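Local structure of (S)-ureidoglycine--glyoxylate transaminase (Bacillus subtilis, 3ISL) at residues P92-F97 and G120-P125; T149-P154 and D317-P322. The protein catalyses transfer of the amino group of (S)-ureidoglycine to glyoxylate, giving oxalurate and glycine in purine breakdown, with pyridoxal 5'-phosphate as cofactor. All blocks are in the same frame, centred on the assembly; numbering follows the deposited sequence.

Contact 1. Residues P92-F97 and G120-P125. With PLP (pyridoxal-5'-phosphate), chain C.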
loop_
_atom_site.group_PDB
_atom_site.type_symbol
_atom_site.label_atom_id
_atom_site.label_comp_id
_atom_site.label_asym_id
_atom_site.label_seq_id
_atom_site.Cartn_x
_atom_site.Cartn_y
_atom_site.Cartn_z
ATOM N N PRO A 92 -16.224 -20.075 8.726
ATOM C CA PRO A 92 -16.627 -20.162 10.124
ATOM C C PRO A 92 -16.152 -18.892 10.816
ATOM O O PRO A 92 -14.973 -18.631 10.843
ATOM C CB PRO A 92 -15.869 -21.411 10.665
ATOM C CG PRO A 92 -15.187 -22.049 9.490
ATOM C CD PRO A 92 -15.033 -20.884 8.440
ATOM N N ILE A 93 -17.082 -18.164 11.422
ATOM C CA ILE A 93 -16.866 -16.852 11.995
ATOM C C ILE A 93 -16.972 -16.849 13.515
ATOM O O ILE A 93 -17.991 -17.246 14.080
ATOM C CB ILE A 93 -17.909 -15.919 11.429
ATOM C CG1 ILE A 93 -17.662 -15.723 9.915
ATOM C CG2 ILE A 93 -17.890 -14.525 12.152
ATOM C CD1 ILE A 93 -18.982 -15.259 9.224
ATOM N N TYR A 94 -15.902 -16.439 14.195
ATOM C CA TYR A 94 -15.970 -16.384 15.673
ATOM C C TYR A 94 -15.544 -14.993 16.193
ATOM O O TYR A 94 -15.379 -14.763 17.406
ATOM C CB TYR A 94 -15.159 -17.527 16.299
ATOM C CG TYR A 94 -13.700 -17.548 15.904
ATOM C CD1 TYR A 94 -13.281 -18.075 14.665
ATOM C CD2 TYR A 94 -12.738 -16.986 16.742
ATOM C CE1 TYR A 94 -11.959 -18.062 14.332
ATOM C CE2 TYR A 94 -11.423 -16.970 16.420
ATOM C CZ TYR A 94 -11.023 -17.510 15.242
ATOM O OH TYR A 94 -9.694 -17.418 14.960
ATOM N N GLY A 95 -15.386 -14.055 15.260
ATOM C CA GLY A 95 -15.146 -12.670 15.647
ATOM C C GLY A 95 -15.254 -11.716 14.487
ATOM O O GLY A 95 -15.734 -12.090 13.427
ATOM N N ARG A 96 -14.816 -10.474 14.700
ATOM C CA ARG A 96 -15.065 -9.414 13.736
ATOM C C ARG A 96 -14.426 -9.663 12.386
ATOM O O ARG A 96 -15.007 -9.338 11.372
ATOM C CB ARG A 96 -14.628 -8.034 14.278
ATOM C CG ARG A 96 -14.309 -6.995 13.154
ATOM C CD ARG A 96 -13.184 -5.983 13.587
ATOM N NE ARG A 96 -13.378 -5.441 14.980
ATOM C CZ ARG A 96 -12.416 -5.238 15.910
ATOM N NH1 ARG A 96 -11.121 -5.504 15.678
ATOM N NH2 ARG A 96 -12.767 -4.784 17.108
ATOM N N PHE A 97 -13.222 -10.211 12.354
ATOM C CA PHE A 97 -12.532 -10.377 11.063
ATOM C C PHE A 97 -13.125 -11.524 10.202
ATOM O O PHE A 97 -13.000 -11.507 8.976
ATOM C CB PHE A 97 -10.982 -10.374 11.267
ATOM C CG PHE A 97 -10.475 -9.074 11.904
ATOM C CD1 PHE A 97 -10.204 -7.949 11.106
ATOM C CD2 PHE A 97 -10.378 -8.938 13.313
ATOM C CE1 PHE A 97 -9.807 -6.722 11.663
ATOM C CE2 PHE A 97 -9.967 -7.703 13.892
ATOM C CZ PHE A 97 -9.687 -6.596 13.047
ATOM N N GLY A 120 -15.841 -14.908 22.007
ATOM C CA GLY A 120 -15.095 -15.293 23.199
ATOM C C GLY A 120 -14.873 -16.794 23.245
ATOM O O GLY A 120 -14.156 -17.291 24.116
ATOM N N THR A 121 -15.508 -17.530 22.331
ATOM C CA THR A 121 -15.288 -18.969 22.236
ATOM C C THR A 121 -14.790 -19.269 20.804
ATOM O O THR A 121 -14.659 -18.322 19.964
ATOM C CB THR A 121 -16.590 -19.804 22.564
ATOM O OG1 THR A 121 -17.469 -19.784 21.439
ATOM C CG2 THR A 121 -17.362 -19.256 23.812
ATOM N N VAL A 122 -14.518 -20.547 20.518
ATOM C CA VAL A 122 -14.154 -21.006 19.154
ATOM C C VAL A 122 -15.029 -22.240 18.811
ATOM O O VAL A 122 -15.643 -22.800 19.687
ATOM C CB VAL A 122 -12.611 -21.351 18.982
ATOM C CG1 VAL A 122 -11.686 -20.144 19.323
ATOM C CG2 VAL A 122 -12.185 -22.630 19.786
ATOM N N PHE A 123 -15.008 -22.689 17.560
ATOM C CA PHE A 123 -15.662 -23.943 17.134
ATOM C C PHE A 123 -14.932 -25.221 17.586
ATOM O O PHE A 123 -13.717 -25.230 17.675
ATOM C CB PHE A 123 -15.756 -23.972 15.603
ATOM C CG PHE A 123 -16.630 -22.872 15.039
ATOM C CD1 PHE A 123 -17.998 -23.054 14.938
ATOM C CD2 PHE A 123 -16.074 -21.664 14.635
ATOM C CE1 PHE A 123 -18.820 -22.043 14.400
ATOM C CE2 PHE A 123 -16.845 -20.643 14.081
ATOM C CZ PHE A 123 -18.249 -20.830 13.972
ATOM N N ASP A 124 -15.681 -26.288 17.853
ATOM C CA ASP A 124 -15.107 -27.617 17.853
ATOM C C ASP A 124 -14.792 -27.891 16.379
ATOM O O ASP A 124 -15.710 -27.807 15.603
ATOM C CB ASP A 124 -16.171 -28.616 18.292
ATOM C CG ASP A 124 -15.607 -29.986 18.459
ATOM O OD1 ASP A 124 -14.780 -30.414 17.641
ATOM O OD2 ASP A 124 -15.943 -30.636 19.432
ATOM N N PRO A 125 -13.517 -28.254 16.007
ATOM C CA PRO A 125 -13.233 -28.484 14.594
ATOM C C PRO A 125 -14.115 -29.561 13.960
ATOM O O PRO A 125 -14.332 -29.502 12.740
ATOM C CB PRO A 125 -11.733 -28.952 14.585
ATOM C CG PRO A 125 -11.133 -28.264 15.814
ATOM C CD PRO A 125 -12.287 -28.416 16.824
HETATM N N1 PLP C . -7.275 -9.430 9.891
HETATM C C2 PLP C . -7.027 -9.599 11.332
HETATM C C2A PLP C . -7.167 -10.808 12.041
HETATM C C3 PLP C . -6.630 -8.527 12.142
HETATM O O3 PLP C . -6.390 -8.685 13.483
HETATM C C4 PLP C . -6.423 -7.262 11.638
HETATM C C4A PLP C . -5.953 -6.106 12.603
HETATM C C5 PLP C . -6.632 -7.059 10.280
HETATM C C6 PLP C . -7.065 -8.098 9.396
HETATM C C5A PLP C . -6.452 -5.660 9.790
HETATM O O4P PLP C . -5.582 -5.629 8.758
HETATM P P PLP C . -5.306 -4.152 8.270
HETATM O O1P PLP C . -5.895 -3.109 9.213
HETATM O O2P PLP C . -5.933 -4.231 6.732
HETATM O O3P PLP C . -3.649 -3.953 8.076
HETATM O O HOH W 1 -14.331 -15.608 19.655
#

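Contact 2. Residues T149-P154 and D317-P322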
loop_
_atom_site.group_PDB
_atom_site.type_symbol
_atom_site.label_atom_id
_atom_site.label_comp_id
_atom_site.label_asym_id
_atom_site.label_seq_id
_atom_site.Cartn_x
_atom_site.Cartn_y
_atom_site.Cartn_z
ATOM N N THR A 149 -11.803 -10.626 19.574
ATOM C CA THR A 149 -12.304 -11.437 20.688
ATOM C C THR A 149 -11.164 -12.024 21.537
ATOM O O THR A 149 -11.381 -12.484 22.624
ATOM C CB THR A 149 -13.280 -12.542 20.235
ATOM O OG1 THR A 149 -12.599 -13.611 19.570
ATOM C CG2 THR A 149 -14.440 -11.971 19.329
ATOM N N GLY A 150 -9.943 -11.945 21.041
ATOM C CA GLY A 150 -8.769 -12.525 21.715
ATOM C C GLY A 150 -8.640 -14.042 21.647
ATOM O O GLY A 150 -7.919 -14.624 22.464
ATOM N N ARG A 151 -9.342 -14.696 20.715
ATOM C CA ARG A 151 -9.302 -16.162 20.612
ATOM C C ARG A 151 -8.477 -16.545 19.426
ATOM O O ARG A 151 -8.468 -15.837 18.455
ATOM C CB ARG A 151 -10.710 -16.792 20.477
ATOM C CG ARG A 151 -11.625 -16.487 21.666
ATOM C CD ARG A 151 -11.094 -17.112 22.957
ATOM N NE ARG A 151 -10.303 -16.276 23.850
ATOM C CZ ARG A 151 -10.713 -15.120 24.342
ATOM N NH1 ARG A 151 -11.851 -14.668 23.903
ATOM N NH2 ARG A 151 -10.012 -14.409 25.206
ATOM N N ILE A 152 -7.703 -17.610 19.606
ATOM C CA ILE A 152 -6.968 -18.266 18.559
ATOM C C ILE A 152 -7.622 -19.628 18.322
ATOM O O ILE A 152 -8.006 -20.353 19.281
ATOM C CB ILE A 152 -5.426 -18.317 18.862
ATOM C CG1 ILE A 152 -4.635 -18.745 17.626
ATOM C CG2 ILE A 152 -5.092 -19.100 20.084
ATOM C CD1 ILE A 152 -3.039 -18.574 17.802
ATOM N N HIS A 153 -7.793 -19.939 17.043
ATOM C CA HIS A 153 -8.495 -21.181 16.578
ATOM C C HIS A 153 -7.529 -22.280 16.085
ATOM O O HIS A 153 -6.643 -21.962 15.281
ATOM C CB HIS A 153 -9.430 -20.825 15.421
ATOM C CG HIS A 153 -10.596 -21.739 15.325
ATOM N ND1 HIS A 153 -11.888 -21.325 15.576
ATOM C CD2 HIS A 153 -10.656 -23.071 15.124
ATOM C CE1 HIS A 153 -12.701 -22.357 15.489
ATOM N NE2 HIS A 153 -11.977 -23.430 15.226
ATOM N N PRO A 154 -7.673 -23.562 16.568
ATOM C CA PRO A 154 -6.926 -24.688 16.017
ATOM C C PRO A 154 -7.215 -24.845 14.520
ATOM O O PRO A 154 -8.410 -24.788 14.072
ATOM C CB PRO A 154 -7.480 -25.908 16.816
ATOM C CG PRO A 154 -7.813 -25.292 18.127
ATOM C CD PRO A 154 -8.441 -23.986 17.765
ATOM N N ASP A 317 -10.567 -19.410 28.331
ATOM C CA ASP A 317 -9.150 -19.596 28.659
ATOM C C ASP A 317 -8.486 -20.717 27.822
ATOM O O ASP A 317 -7.293 -20.694 27.619
ATOM C CB ASP A 317 -8.929 -19.788 30.188
ATOM C CG ASP A 317 -9.560 -21.079 30.747
ATOM O OD1 ASP A 317 -9.713 -22.116 30.038
ATOM O OD2 ASP A 317 -9.919 -21.067 31.954
ATOM N N SER A 318 -9.238 -21.657 27.283
ATOM C CA SER A 318 -8.588 -22.745 26.522
ATOM C C SER A 318 -8.127 -22.346 25.125
ATOM O O SER A 318 -7.244 -22.973 24.554
ATOM C CB SER A 318 -9.471 -23.994 26.450
ATOM O OG SER A 318 -10.673 -23.703 25.768
ATOM N N CYS A 319 -8.686 -21.290 24.585
ATOM C CA CYS A 319 -8.278 -20.849 23.271
ATOM C C CYS A 319 -7.846 -19.372 23.359
ATOM O O CYS A 319 -8.197 -18.585 22.490
ATOM C CB CYS A 319 -9.446 -21.036 22.273
ATOM S SG CYS A 319 -10.993 -20.132 22.803
ATOM N N LYS A 320 -7.064 -18.995 24.373
ATOM C CA LYS A 320 -6.665 -17.611 24.512
ATOM C C LYS A 320 -5.546 -17.291 23.497
ATOM O O LYS A 320 -4.519 -17.935 23.486
ATOM C CB LYS A 320 -6.131 -17.266 25.885
ATOM C CG LYS A 320 -5.740 -15.742 25.978
ATOM C CD LYS A 320 -5.024 -15.400 27.343
ATOM C CE LYS A 320 -4.563 -13.952 27.328
ATOM N NZ LYS A 320 -3.417 -13.774 26.354
ATOM N N MET A 321 -5.752 -16.278 22.684
ATOM C CA MET A 321 -4.671 -15.806 21.806
ATOM C C MET A 321 -3.474 -15.303 22.659
ATOM O O MET A 321 -3.644 -14.435 23.507
ATOM C CB MET A 321 -5.196 -14.677 20.908
ATOM C CG MET A 321 -4.315 -14.396 19.680
ATOM S SD MET A 321 -5.010 -13.231 18.436
ATOM C CE MET A 321 -6.291 -12.537 19.334
ATOM N N PRO A 322 -2.255 -15.789 22.409
ATOM C CA PRO A 322 -1.158 -15.424 23.358
ATOM C C PRO A 322 -0.831 -13.916 23.312
ATOM O O PRO A 322 -0.568 -13.315 24.379
ATOM C CB PRO A 322 0.070 -16.263 22.874
ATOM C CG PRO A 322 -0.574 -17.430 22.083
ATOM C CD PRO A 322 -1.778 -16.723 21.361
#

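Contact 1. Residues P92-F97 and G120-P125
The Phe123 ring meets Pro92 and Ile93 obliquely, at its CE2 corner. Pro92 CB lies 3.6 Å from Phe123 CE2, and the carbonyl Ile93 O is equally near to that carbon. The Phe123 side chain reaches this place with CG anti to its own carbonyl carbon (chi1 -64°). The Tyr94 ring is also approached obliquely, by Thr121 O and Val122 CG1. Tyr94 CD2 and Val122 CG1 are 4.2 Å apart, and water 1 sits at the edge of the tyrosine ring, in its plane. The Phe97 ring carries the cofactor on one face, with PLP C3 3.5 Å above its plane and over its centre. Arg96 CD lies on the opposite face, offset toward the rim.

These residues follow strand 88-93 of the central, mostly parallel sheet of the class-V aminotransferase fold. The chain leaves the sheet at Ile93, turns through Gly95 and enters helix 96-107. Phe97 thereby reaches the PLP pocket, while Tyr94 faces the loop before helix 125-135. With an alanine in place of Phe97 the aromatic cover of this pyridine face is gone, and the cofactor ring would probably be freer to tilt.

No direct hydrogen bond joins the two segments; water 1 does so instead. It donates to Tyr94 O at 2.6 Å and to Thr121 O, and accepts from Gly120 N. The phenolic Tyr94 OH is hydrogen-bonded outside the segments, to Val143 O on the neighbouring strand. Ile128 of helix 125-135 packs against both Pro92 and Phe123.

Contact 2. Residues T149-P154 and D317-P322
A single beta bridge joins the short strand 151-152 to the loop that leads into strand 324-328. Strand 151-152 also pairs with 145-146, so the bridge joins that small two-stranded sheet to the later part of the chain. Arg151 and Lys320 are the bridged pair, with a backbone bond on either side. Met321 N donates to Gly150 O at 2.7 Å with an angle of 162° at the hydrogen. Ile152 N donates to Cys319 O at 3.1 Å. The same carbonyl oxygen receives a CA-H contact from Arg151 CA at 3.3 Å.

The CB of Arg151 starts away from the partner segment. Bends at chi2 and chi3 (96°) bring the end of the chain back to it, the edge of the guanidinium toward Lys320 CA. The CB of Lys320 points away from 149-154, and its NZ donates to Met321 O at 2.9 Å and forms a salt bridge with Glu299.

Met321 lies against the turn at Gly150, whose positive phi (75°) suits a residue without a side chain. Met321 CE rests 3.4 Å from Gly150 CA. The nearest atoms of the Met321 side chain and the bound PLP are about 7 Å apart. Ile152 packs alongside with both branches: CG2 lies 3.7 Å from Met321 CA, and CD1 touches Pro322 CD at 4.2 Å.

Overall arrangement
From the N terminus, contact 1 comes first. It closes over a beta-alpha-beta crossover: strand 88-93, helix 96-107, strand 111-116. The chain then returns at 120-125 beside the point where it left the sheet. Contact 2 opens at 149-154 and closes only at 317-322, after a span that includes Lys198. The two are in series, neither nested nor crossed. Their centres are 9 Å apart and they touch through His153, which packs on Tyr94 and Val122. Gly120 O also packs against Arg151 CD. Together they tie the end of strand 88-93 and the loop before helix 125-135 to the chain entering strand 324-328.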